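Side-chain contacts in type I polyketide synthase PikAII (Streptomyces venezuelae, PDB 3QP9), which extends and processes polyketide chains as part of a modular synthase, its C2-type ketoreductase probably epimerizing intermediates: residues A[59-64]-A[78-83]; A[65-70]-A[111-116]. One frame throughout, in Å; residues are numbered along the deposited sequence.

Contact 1 (A[59-64]-A[78-83])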
# COMPACT_ATOMS: atom_id res chain seq x y z
N ASP A 59 18.50 -8.92 16.40
CA ASP A 59 19.86 -8.58 15.99
C ASP A 59 20.00 -7.08 15.67
O ASP A 59 21.02 -6.63 15.12
CB ASP A 59 20.36 -9.50 14.84
CG ASP A 59 19.38 -9.58 13.67
OD1 ASP A 59 18.14 -9.62 13.91
OD2 ASP A 59 19.87 -9.61 12.51
N ARG A 60 18.98 -6.31 16.07
CA ARG A 60 18.94 -4.87 15.81
C ARG A 60 18.94 -3.96 17.06
O ARG A 60 18.44 -2.83 17.01
CB ARG A 60 17.74 -4.55 14.93
CG ARG A 60 17.60 -5.47 13.69
CD ARG A 60 18.61 -5.08 12.60
NE ARG A 60 17.96 -4.73 11.33
CZ ARG A 60 17.60 -3.50 10.98
NH1 ARG A 60 17.81 -2.47 11.79
NH2 ARG A 60 17.05 -3.28 9.81
N SER A 61 19.52 -4.46 18.16
CA SER A 61 19.54 -3.81 19.49
C SER A 61 20.28 -2.49 19.56
O SER A 61 19.83 -1.56 20.24
CB SER A 61 20.16 -4.75 20.53
OG SER A 61 19.16 -5.23 21.40
N ALA A 62 21.44 -2.46 18.92
CA ALA A 62 22.12 -1.21 18.58
C ALA A 62 21.11 -0.05 18.41
O ALA A 62 20.95 0.79 19.31
CB ALA A 62 22.92 -1.40 17.28
N GLU A 63 20.43 -0.01 17.27
CA GLU A 63 19.37 1.00 17.03
C GLU A 63 18.21 0.68 17.94
O GLU A 63 17.93 -0.47 18.23
CB GLU A 63 18.93 1.10 15.57
CG GLU A 63 18.69 -0.19 14.84
CD GLU A 63 19.16 -0.11 13.41
OE1 GLU A 63 18.66 0.76 12.66
OE2 GLU A 63 20.05 -0.92 13.06
N ALA A 64 17.57 1.71 18.44
CA ALA A 64 16.64 1.56 19.54
C ALA A 64 17.26 2.28 20.68
O ALA A 64 16.56 2.98 21.38
CB ALA A 64 16.36 0.12 19.89
N PRO A 78 10.88 3.64 29.38
CA PRO A 78 10.91 2.65 28.28
C PRO A 78 11.54 1.29 28.62
O PRO A 78 12.65 1.22 29.17
CB PRO A 78 11.75 3.33 27.19
CG PRO A 78 12.42 4.47 27.84
CD PRO A 78 11.96 4.63 29.26
N VAL A 79 10.85 0.22 28.24
CA VAL A 79 11.43 -1.12 28.36
C VAL A 79 11.62 -1.77 26.98
O VAL A 79 10.65 -2.03 26.26
CB VAL A 79 10.54 -2.06 29.27
CG1 VAL A 79 11.13 -3.48 29.38
CG2 VAL A 79 10.38 -1.45 30.66
N GLN A 80 12.86 -2.06 26.62
CA GLN A 80 13.11 -2.83 25.40
C GLN A 80 12.82 -4.30 25.48
O GLN A 80 13.15 -4.98 26.47
CB GLN A 80 14.54 -2.64 24.93
CG GLN A 80 14.85 -3.28 23.61
CD GLN A 80 16.16 -2.77 23.03
OE1 GLN A 80 16.61 -1.68 23.38
NE2 GLN A 80 16.78 -3.57 22.16
N LEU A 81 12.19 -4.80 24.44
CA LEU A 81 11.80 -6.19 24.35
C LEU A 81 12.31 -6.69 23.01
O LEU A 81 11.66 -6.47 21.96
CB LEU A 81 10.30 -6.33 24.43
CG LEU A 81 9.67 -5.78 25.70
CD1 LEU A 81 8.20 -6.05 25.65
CD2 LEU A 81 10.28 -6.49 26.94
N ASP A 82 13.49 -7.29 23.04
CA ASP A 82 14.10 -7.82 21.84
C ASP A 82 13.39 -9.11 21.48
O ASP A 82 13.36 -10.03 22.28
CB ASP A 82 15.59 -8.10 22.04
CG ASP A 82 16.28 -7.05 22.89
OD1 ASP A 82 16.49 -5.92 22.37
OD2 ASP A 82 16.61 -7.37 24.07
N VAL A 83 12.85 -9.19 20.27
CA VAL A 83 12.27 -10.45 19.78
C VAL A 83 12.94 -11.04 18.49
O VAL A 83 13.59 -10.30 17.72
CB VAL A 83 10.75 -10.30 19.65
CG1 VAL A 83 10.39 -9.42 18.44
CG2 VAL A 83 10.06 -11.68 19.59
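Ser61 meets the strand 78-83 through its hydroxyl, which approaches the neighbouring Gln80 NE2 and Asp82 OD1 from one side, in front of the pair. The backbones stay well separated, the CA atoms of Ser61 and Asp82 being 7.2 Å apart, so side chains must span the gap. Gln80 covers most of it. Its CB points toward the loop 59-64, and the chain then runs out nearly straight: CG is anti to the backbone N (chi1 -174°) and the next torsion is also extended (chi2 165°). CB, CG and CD act as a spacer with no close partner in the loop, while the side chain as a whole packs against Val56 and Leu68. At the tip the amide divides its contacts. OE1 faces the methyl of Ala64, 3.9 Å from its CB, whereas NE2 comes within 3.0 Å of Ser61 OG and 3.8 Å of Ser61 CA. The same OG is 2.9 Å from Asp82 OD1, so one hydroxyl faces two polar groups presented by residues two apart on the strand. Within the loop, a salt bridge joins Arg60 NH1 to Glu63 OE2 at 3.0 Å. Ala64, at the N-cap position of helix 65-73, packs its buried methyl also on Val56 and Leu113. The loop follows strand 51-57 and leads into helix 65-73, after which strand 77-83 pairs in parallel with strand 51-57: this is the beta-alpha-beta crossover of a Rossmann-like fold, here with its strand-to-helix turn packed against the second strand.

Contact 2 (A[65-70]-A[111-116]); sequences APVLAA and LSLLAW
Val67 projects from helix 65-70 into a pocket made by Leu111, Leu113 and Trp116, and both of its methyls are used. Its CG1, anti to the backbone N (chi1 -175°), lies 3.8 Å from Leu111 CD2, the two side chains crossing at a slant. The other methyl, CG2, reaches Leu113 CD1 at 3.7 Å in a tip-to-tip approach and also Trp116 CH2 at 3.8 Å, meeting the indole obliquely. These three carbon-carbon approaches, all at the methyls of Val67, mark the tight part of the contact; all four residues are buried, and Val67 contributes 75 Å² of the 140 Å² covered here. The indole is itself backed by Leu113, whose CB stands 4.1 Å above the ring plane over its centre, and it makes an edge-to-face pair with His156. Two bonds shape the turn that presents these groups: Leu114 N donates to Ser112 OG at 3.1 Å with an angle of 162°, an ST turn, and Trp116 N donates to Leu113 O across the 3-10 segment. The outer side of the helix is quite different. Ala65, Pro66 and Ala69 are exposed there and make no contact with 111-116. Ala70 is buried too, but against helix 202-212, where Leu205 also touches Val67. A helix laid over parallel strands, with one branched apolar residue set among side chains at a strand's end and the turn beyond it, is the helix-on-sheet packing of a Rossmann-like alpha/beta layer.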
# COMPACT_ATOMS: atom_id res chain seq x y z
N ALA A 65 18.59 2.18 20.82
CA ALA A 65 19.25 2.92 21.88
C ALA A 65 18.77 4.37 21.90
O ALA A 65 18.29 4.83 22.93
CB ALA A 65 20.81 2.84 21.78
N PRO A 66 18.86 5.09 20.74
CA PRO A 66 18.41 6.46 20.77
C PRO A 66 16.84 6.59 20.78
O PRO A 66 16.31 7.59 21.32
CB PRO A 66 19.08 7.07 19.53
CG PRO A 66 19.16 5.89 18.52
CD PRO A 66 19.21 4.64 19.38
N VAL A 67 16.12 5.61 20.22
CA VAL A 67 14.67 5.47 20.52
C VAL A 67 14.35 5.49 22.08
O VAL A 67 13.58 6.33 22.54
CB VAL A 67 14.00 4.27 19.82
CG1 VAL A 67 12.48 4.28 20.10
CG2 VAL A 67 14.23 4.31 18.30
N LEU A 68 14.96 4.61 22.89
CA LEU A 68 14.67 4.71 24.33
C LEU A 68 15.15 6.00 24.95
O LEU A 68 14.47 6.55 25.83
CB LEU A 68 15.14 3.49 25.16
CG LEU A 68 15.26 2.08 24.60
CD1 LEU A 68 15.62 1.19 25.78
CD2 LEU A 68 13.99 1.62 23.97
N ALA A 69 16.29 6.54 24.49
CA ALA A 69 16.70 7.81 25.06
C ALA A 69 15.62 8.87 24.81
O ALA A 69 15.23 9.59 25.73
CB ALA A 69 18.09 8.27 24.53
N ALA A 70 15.08 8.95 23.58
CA ALA A 70 14.03 9.94 23.31
C ALA A 70 12.78 9.76 24.14
O ALA A 70 12.22 10.74 24.65
CB ALA A 70 13.67 9.98 21.82
N LEU A 111 5.40 0.48 21.20
CA LEU A 111 6.10 1.09 20.08
C LEU A 111 6.80 -0.02 19.39
O LEU A 111 7.76 -0.56 19.92
CB LEU A 111 7.16 2.07 20.56
CG LEU A 111 7.72 2.90 19.38
CD1 LEU A 111 6.61 3.62 18.67
CD2 LEU A 111 8.74 3.88 19.93
N SER A 112 6.33 -0.39 18.23
CA SER A 112 7.00 -1.46 17.46
C SER A 112 8.06 -0.91 16.54
O SER A 112 7.75 -0.06 15.65
CB SER A 112 6.00 -2.18 16.63
OG SER A 112 6.64 -3.16 15.84
N LEU A 113 9.32 -1.35 16.72
CA LEU A 113 10.33 -1.03 15.67
C LEU A 113 10.47 -2.21 14.68
O LEU A 113 11.49 -2.28 13.98
CB LEU A 113 11.70 -0.64 16.31
CG LEU A 113 11.67 0.46 17.39
CD1 LEU A 113 13.10 0.86 17.82
CD2 LEU A 113 10.93 1.75 16.92
N LEU A 114 9.52 -3.14 14.66
CA LEU A 114 9.71 -4.42 13.89
C LEU A 114 9.83 -4.21 12.38
O LEU A 114 10.48 -4.99 11.70
CB LEU A 114 8.60 -5.46 14.14
CG LEU A 114 8.54 -6.03 15.58
CD1 LEU A 114 7.30 -6.89 15.75
CD2 LEU A 114 9.87 -6.86 15.89
N ALA A 115 9.23 -3.14 11.87
CA ALA A 115 9.28 -2.87 10.42
C ALA A 115 10.71 -2.61 9.92
O ALA A 115 10.99 -2.80 8.73
CB ALA A 115 8.31 -1.69 10.10
N TRP A 116 11.61 -2.24 10.85
CA TRP A 116 12.98 -1.91 10.48
C TRP A 116 13.74 -3.13 10.02
O TRP A 116 14.74 -2.98 9.35
CB TRP A 116 13.78 -1.22 11.59
CG TRP A 116 13.19 0.06 12.00
CD1 TRP A 116 12.02 0.63 11.54
CD2 TRP A 116 13.71 0.94 12.97
NE1 TRP A 116 11.79 1.84 12.19
CE2 TRP A 116 12.82 2.03 13.08
CE3 TRP A 116 14.84 0.90 13.78
CZ2 TRP A 116 13.03 3.06 13.98
CZ3 TRP A 116 15.04 1.92 14.68
CH2 TRP A 116 14.17 3.01 14.73

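Overall arrangement
From the N terminus, strand 51-57 leads into the loop 59-64, where contact 1 begins, and helix 65-73 follows at once with the first half of contact 2. Contact 1 closes first, when strand 77-83 returns beside strand 51-57. Contact 2 closes only after helix 89-102, at the end of strand 109-112, so the two closures cross. Strand 51-57 has strand 77-83 on one side and strand 109-112 on the other; contact 1 ties the following loop to strand 77-83, and contact 2 ties the helix to strand 109-112 and the turn beyond it. Their centres lie 7 Å apart, and Val83 CG1 touches Leu114 CD2 at 3.7 Å, linking the end of strand 77-83 to that turn.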